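PDB 5A7V: putative glycosidase ph117-related from Bacteroides thetaiotaomicron, which probably acts as a family GH130 enzyme on mannose-containing glycans, as in related beta-1,4-mannooligosaccharide phosphorylases, and binds mannose in its pocket. Local coordinates for residues 279-292 / 304-318. Numbering follows the deposited sequence.
Sequences YTPKGIVLLYNGKN and NVYAAGQALFDANDP. With MAN (alpha-D-mannopyranose), chain E.
Lys291 lies across the Tyr306 ring, its CB 4.0 Å from the ring centroid and 8° off the normal, a CH-pi contact over the middle of one face. With CG anti to the backbone N and an extended chain beyond, CD passes Tyr306 CE1 at 3.7 Å and NZ reaches a water that also bonds Tyr306 OH at the ring edge. Tyr306 OH stands 2.8 Å from O1 of a bound alpha-D-mannopyranose, so the ring that Lys291 covers belongs to the sugar pocket. Tyr288 makes a second CH-pi contact: chi1 of 68° sets CG between backbone N and carbonyl carbon and swings one face over Gly309, whose CA sits 4.2 Å from the centroid, offset toward the rim, while the Ala311 N meets its edge. Leu287 and Gln310 run side by side, CD2 to CD 3.9 Å. Phe313 turns its edge to Leu286, CE1 to CB 4.1 Å. Paired antiparallel backbone bonds, such as Leu286 N to Ala311 O at 2.9 Å and 164°, fix this register. The beta-hairpin fits a blade of the five-bladed beta-propeller known for GH130 enzymes: strand 270-280 flanks 283-291, strand 320-324 pairs antiparallel with 306-314, Tyr228 of strand 225-229 covers Ile284 and Leu286, and strand 347-355 packs on Leu287 and Ala308.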
loop_
_atom_site.group_PDB
_atom_site.type_symbol
_atom_site.label_atom_id
_atom_site.label_comp_id
_atom_site.label_asym_id
_atom_site.label_seq_id
_atom_site.Cartn_x
_atom_site.Cartn_y
_atom_site.Cartn_z
ATOM N N TYR A 279 12.621 8.168 4.697
ATOM C CA TYR A 279 13.397 9.204 5.346
ATOM C C TYR A 279 14.287 9.908 4.295
ATOM O O TYR A 279 15.067 9.238 3.636
ATOM C CB TYR A 279 14.255 8.547 6.426
ATOM C CG TYR A 279 15.018 9.500 7.325
ATOM C CD1 TYR A 279 16.259 10.002 6.942
ATOM C CD2 TYR A 279 14.491 9.900 8.537
ATOM C CE1 TYR A 279 16.965 10.867 7.777
ATOM C CE2 TYR A 279 15.190 10.749 9.395
ATOM C CZ TYR A 279 16.411 11.241 9.004
ATOM O OH TYR A 279 17.107 12.092 9.834
ATOM N N THR A 280 14.154 11.230 4.141
ATOM C CA THR A 280 14.843 12.020 3.122
ATOM C C THR A 280 15.512 13.223 3.815
ATOM O O THR A 280 15.186 13.523 4.982
ATOM C CB THR A 280 13.859 12.573 2.042
ATOM O OG1 THR A 280 13.194 13.745 2.549
ATOM C CG2 THR A 280 12.907 11.524 1.561
ATOM N N PRO A 281 16.371 13.972 3.082
ATOM C CA PRO A 281 16.997 15.146 3.710
ATOM C C PRO A 281 16.049 16.288 4.052
ATOM O O PRO A 281 16.462 17.196 4.768
ATOM C CB PRO A 281 18.035 15.616 2.685
ATOM C CG PRO A 281 17.864 14.800 1.488
ATOM C CD PRO A 281 16.995 13.626 1.802
ATOM N N LYS A 282 14.828 16.287 3.513
ATOM C CA LYS A 282 13.846 17.313 3.836
ATOM C C LYS A 282 12.856 16.884 4.914
ATOM O O LYS A 282 12.018 17.679 5.343
ATOM C CB LYS A 282 13.071 17.751 2.573
ATOM C CG LYS A 282 13.938 18.319 1.481
ATOM C CD LYS A 282 14.731 19.529 1.912
ATOM C CE LYS A 282 15.572 20.069 0.777
ATOM N NZ LYS A 282 16.491 21.149 1.242
ATOM N N GLY A 283 12.923 15.624 5.334
ATOM C CA GLY A 283 11.907 15.087 6.224
ATOM C C GLY A 283 11.487 13.694 5.818
ATOM O O GLY A 283 12.023 13.095 4.850
ATOM N N ILE A 284 10.547 13.144 6.557
ATOM C CA ILE A 284 10.028 11.835 6.275
ATOM C C ILE A 284 8.799 11.986 5.367
ATOM O O ILE A 284 7.868 12.764 5.689
ATOM C CB ILE A 284 9.623 11.110 7.579
ATOM C CG1 ILE A 284 10.894 10.806 8.367
ATOM C CG2 ILE A 284 8.810 9.871 7.290
ATOM C CD1 ILE A 284 10.624 10.489 9.831
ATOM N N VAL A 285 8.815 11.273 4.243
ATOM C CA VAL A 285 7.687 11.327 3.290
ATOM C C VAL A 285 6.822 10.077 3.458
ATOM O O VAL A 285 7.321 8.941 3.339
ATOM C CB VAL A 285 8.160 11.463 1.853
ATOM C CG1 VAL A 285 6.964 11.508 0.925
ATOM C CG2 VAL A 285 8.993 12.727 1.695
ATOM N N LEU A 286 5.533 10.309 3.697
ATOM C CA LEU A 286 4.523 9.278 3.695
ATOM C C LEU A 286 3.708 9.458 2.417
ATOM O O LEU A 286 2.993 10.492 2.239
ATOM C CB LEU A 286 3.582 9.411 4.895
ATOM C CG LEU A 286 2.423 8.420 4.948
ATOM C CD1 LEU A 286 2.870 6.959 5.069
ATOM C CD2 LEU A 286 1.434 8.747 6.018
ATOM N N LEU A 287 3.797 8.488 1.506
ATOM C CA LEU A 287 2.950 8.478 0.284
ATOM C C LEU A 287 1.689 7.707 0.671
ATOM O O LEU A 287 1.743 6.645 1.304
ATOM C CB LEU A 287 3.717 7.868 -0.888
ATOM C CG LEU A 287 5.045 8.542 -1.258
ATOM C CD1 LEU A 287 6.263 7.945 -0.554
ATOM C CD2 LEU A 287 5.291 8.471 -2.760
ATOM N N TYR A 288 0.509 8.278 0.339
ATOM C CA TYR A 288 -0.748 7.754 0.875
ATOM C C TYR A 288 -1.872 7.854 -0.177
ATOM O O TYR A 288 -1.667 8.449 -1.241
ATOM C CB TYR A 288 -1.150 8.427 2.198
ATOM C CG TYR A 288 -1.536 9.891 2.105
ATOM C CD1 TYR A 288 -0.613 10.892 2.115
ATOM C CD2 TYR A 288 -2.891 10.233 2.005
ATOM C CE1 TYR A 288 -0.993 12.229 1.999
ATOM C CE2 TYR A 288 -3.277 11.557 1.882
ATOM C CZ TYR A 288 -2.336 12.565 1.897
ATOM O OH TYR A 288 -2.671 13.895 1.788
ATOM N N ASN A 289 -2.989 7.253 0.183
ATOM C CA ASN A 289 -4.175 7.171 -0.671
ATOM C C ASN A 289 -5.297 8.007 -0.101
ATOM O O ASN A 289 -5.714 7.805 1.023
ATOM C CB ASN A 289 -4.571 5.686 -0.748
ATOM C CG ASN A 289 -3.500 4.868 -1.437
ATOM O OD1 ASN A 289 -3.273 5.013 -2.616
ATOM N ND2 ASN A 289 -2.799 3.998 -0.668
ATOM N N GLY A 290 -5.761 8.962 -0.908
ATOM C CA GLY A 290 -6.923 9.756 -0.502
ATOM C C GLY A 290 -8.192 9.249 -1.143
ATOM O O GLY A 290 -8.175 8.925 -2.327
ATOM N N LYS A 291 -9.289 9.240 -0.411
ATOM C CA LYS A 291 -10.608 8.956 -1.011
ATOM C C LYS A 291 -11.398 10.280 -1.020
ATOM O O LYS A 291 -11.513 10.978 -0.008
ATOM C CB LYS A 291 -11.388 7.889 -0.234
ATOM C CG LYS A 291 -12.738 7.601 -0.844
ATOM C CD LYS A 291 -13.499 6.491 -0.106
ATOM C CE LYS A 291 -14.860 6.256 -0.760
ATOM N NZ LYS A 291 -15.568 5.129 -0.124
ATOM N N ASN A 292 -11.925 10.613 -2.201
ATOM C CA ASN A 292 -12.655 11.875 -2.402
ATOM C C ASN A 292 -14.119 11.759 -1.952
ATOM O O ASN A 292 -14.899 10.967 -2.490
ATOM C CB ASN A 292 -12.564 12.263 -3.868
ATOM C CG ASN A 292 -13.007 13.701 -4.125
ATOM O OD1 ASN A 292 -12.746 14.596 -3.327
ATOM N ND2 ASN A 292 -13.639 13.924 -5.299
ATOM N N ASN A 304 -15.753 9.724 -4.800
ATOM C CA ASN A 304 -15.373 8.385 -4.264
ATOM C C ASN A 304 -14.133 7.803 -4.909
ATOM O O ASN A 304 -13.775 6.669 -4.585
ATOM C CB ASN A 304 -16.586 7.429 -4.335
ATOM C CG ASN A 304 -17.679 7.873 -3.383
ATOM O OD1 ASN A 304 -17.430 8.006 -2.187
ATOM N ND2 ASN A 304 -18.852 8.184 -3.899
ATOM N N VAL A 305 -13.446 8.546 -5.765
ATOM C CA VAL A 305 -12.185 8.032 -6.334
ATOM C C VAL A 305 -11.100 7.973 -5.257
ATOM O O VAL A 305 -11.052 8.805 -4.363
ATOM C CB VAL A 305 -11.738 8.885 -7.545
ATOM C CG1 VAL A 305 -11.159 10.221 -7.131
ATOM C CG2 VAL A 305 -10.803 8.146 -8.482
ATOM N N TYR A 306 -10.190 6.998 -5.421
ATOM C CA TYR A 306 -8.916 6.982 -4.650
ATOM C C TYR A 306 -7.794 7.512 -5.535
ATOM O O TYR A 306 -7.509 6.955 -6.604
ATOM C CB TYR A 306 -8.546 5.597 -4.149
ATOM C CG TYR A 306 -9.333 5.052 -3.016
ATOM C CD1 TYR A 306 -10.689 4.699 -3.125
ATOM C CD2 TYR A 306 -8.714 4.810 -1.777
ATOM C CE1 TYR A 306 -11.380 4.136 -2.069
ATOM C CE2 TYR A 306 -9.396 4.246 -0.730
ATOM C CZ TYR A 306 -10.716 3.869 -0.876
ATOM O OH TYR A 306 -11.408 3.268 0.157
ATOM N N ALA A 307 -7.206 8.624 -5.096
ATOM C CA ALA A 307 -6.069 9.240 -5.757
ATOM C C ALA A 307 -4.955 9.511 -4.714
ATOM O O ALA A 307 -5.262 9.718 -3.541
ATOM C CB ALA A 307 -6.488 10.527 -6.473
ATOM N N ALA A 308 -3.693 9.507 -5.158
ATOM C CA ALA A 308 -2.560 9.418 -4.213
ATOM C C ALA A 308 -2.008 10.790 -3.858
ATOM O O ALA A 308 -1.831 11.656 -4.725
ATOM C CB ALA A 308 -1.479 8.532 -4.787
ATOM N N GLY A 309 -1.668 10.931 -2.578
ATOM C CA GLY A 309 -1.031 12.117 -2.016
ATOM C C GLY A 309 0.323 11.850 -1.365
ATOM O O GLY A 309 0.782 10.686 -1.329
ATOM N N GLN A 310 0.932 12.925 -0.867
ATOM C CA GLN A 310 2.176 12.775 -0.078
ATOM C C GLN A 310 2.117 13.761 1.063
ATOM O O GLN A 310 1.681 14.908 0.896
ATOM C CB GLN A 310 3.437 13.012 -0.907
ATOM C CG GLN A 310 3.535 12.096 -2.109
ATOM C CD GLN A 310 4.790 12.314 -2.946
ATOM O OE1 GLN A 310 5.908 12.476 -2.425
ATOM N NE2 GLN A 310 4.646 12.298 -4.261
ATOM N N ALA A 311 2.601 13.315 2.213
ATOM C CA ALA A 311 2.729 14.140 3.416
ATOM C C ALA A 311 4.184 14.125 3.886
ATOM O O ALA A 311 4.882 13.116 3.759
ATOM C CB ALA A 311 1.826 13.640 4.534
ATOM N N LEU A 312 4.609 15.258 4.415
ATOM C CA LEU A 312 5.980 15.444 4.950
ATOM C C LEU A 312 5.887 15.612 6.463
ATOM O O LEU A 312 5.105 16.430 6.974
ATOM C CB LEU A 312 6.604 16.710 4.354
ATOM C CG LEU A 312 8.077 16.952 4.633
ATOM C CD1 LEU A 312 8.974 15.898 3.944
ATOM C CD2 LEU A 312 8.482 18.351 4.200
ATOM N N PHE A 313 6.711 14.827 7.188
ATOM C CA PHE A 313 6.870 14.867 8.634
ATOM C C PHE A 313 8.313 15.253 8.984
ATOM O O PHE A 313 9.255 15.068 8.208
ATOM C CB PHE A 313 6.561 13.469 9.219
ATOM C CG PHE A 313 5.099 13.093 9.133
ATOM C CD1 PHE A 313 4.600 12.415 8.013
ATOM C CD2 PHE A 313 4.250 13.383 10.170
ATOM C CE1 PHE A 313 3.253 12.066 7.948
ATOM C CE2 PHE A 313 2.903 13.047 10.114
ATOM C CZ PHE A 313 2.401 12.372 8.995
ATOM N N ASP A 314 8.463 15.793 10.197
ATOM C CA ASP A 314 9.784 16.195 10.690
ATOM C C ASP A 314 10.721 14.983 10.850
ATOM O O ASP A 314 10.369 13.996 11.491
ATOM C CB ASP A 314 9.578 16.969 11.998
ATOM C CG ASP A 314 10.836 17.580 12.553
ATOM O OD1 ASP A 314 11.663 16.842 13.108
ATOM O OD2 ASP A 314 10.984 18.811 12.471
ATOM N N ALA A 315 11.921 15.097 10.274
ATOM C CA ALA A 315 12.933 14.032 10.365
ATOM C C ALA A 315 13.368 13.707 11.795
ATOM O O ALA A 315 13.755 12.562 12.068
ATOM C CB ALA A 315 14.170 14.445 9.572
ATOM N N ASN A 316 13.281 14.706 12.673
ATOM C CA ASN A 316 13.685 14.547 14.054
ATOM C C ASN A 316 12.517 14.290 15.014
ATOM O O ASN A 316 12.720 14.161 16.180
ATOM C CB ASN A 316 14.454 15.795 14.507
ATOM C CG ASN A 316 15.777 15.930 13.800
ATOM O OD1 ASN A 316 16.098 16.971 13.246
ATOM N ND2 ASN A 316 16.538 14.848 13.780
ATOM N N ASP A 317 11.278 14.287 14.509
ATOM C CA ASP A 317 10.061 14.169 15.318
ATOM C C ASP A 317 9.014 13.571 14.383
ATOM O O ASP A 317 8.220 14.286 13.792
ATOM C CB ASP A 317 9.722 15.583 15.810
ATOM C CG ASP A 317 8.576 15.668 16.816
ATOM O OD1 ASP A 317 8.020 14.662 17.207
ATOM O OD2 ASP A 317 8.253 16.836 17.220
ATOM N N PRO A 318 9.022 12.250 14.174
ATOM C CA PRO A 318 8.309 11.637 13.069
ATOM C C PRO A 318 6.797 11.741 13.135
ATOM O O PRO A 318 6.136 11.578 12.100
ATOM C CB PRO A 318 8.776 10.179 13.096
ATOM C CG PRO A 318 9.285 9.978 14.508
ATOM C CD PRO A 318 9.868 11.290 14.898
HETATM C C1 MAN E . -9.876 0.221 1.333
HETATM C C2 MAN E . -8.429 -0.190 0.982
HETATM C C3 MAN E . -8.266 -1.285 -0.091
HETATM C C4 MAN E . -9.229 -1.058 -1.271
HETATM C C5 MAN E . -10.128 0.178 -1.082
HETATM C C6 MAN E . -11.201 0.304 -2.187
HETATM O O1 MAN E . -9.959 1.636 1.905
HETATM O O2 MAN E . -7.851 -0.640 2.215
HETATM O O3 MAN E . -8.527 -2.582 0.409
HETATM O O4 MAN E . -8.419 -0.975 -2.426
HETATM O O5 MAN E . -10.778 0.031 0.220
HETATM O O6 MAN E . -12.081 -0.827 -2.128
HETATM O O HOH W 1 16.219 11.619 12.891
HETATM O O HOH W 2 12.562 17.583 8.585
HETATM O O HOH W 3 -1.325 14.997 -0.384
HETATM O O HOH W 4 -14.038 2.596 -0.021
HETATM O O HOH W 5 -18.418 6.550 0.041
#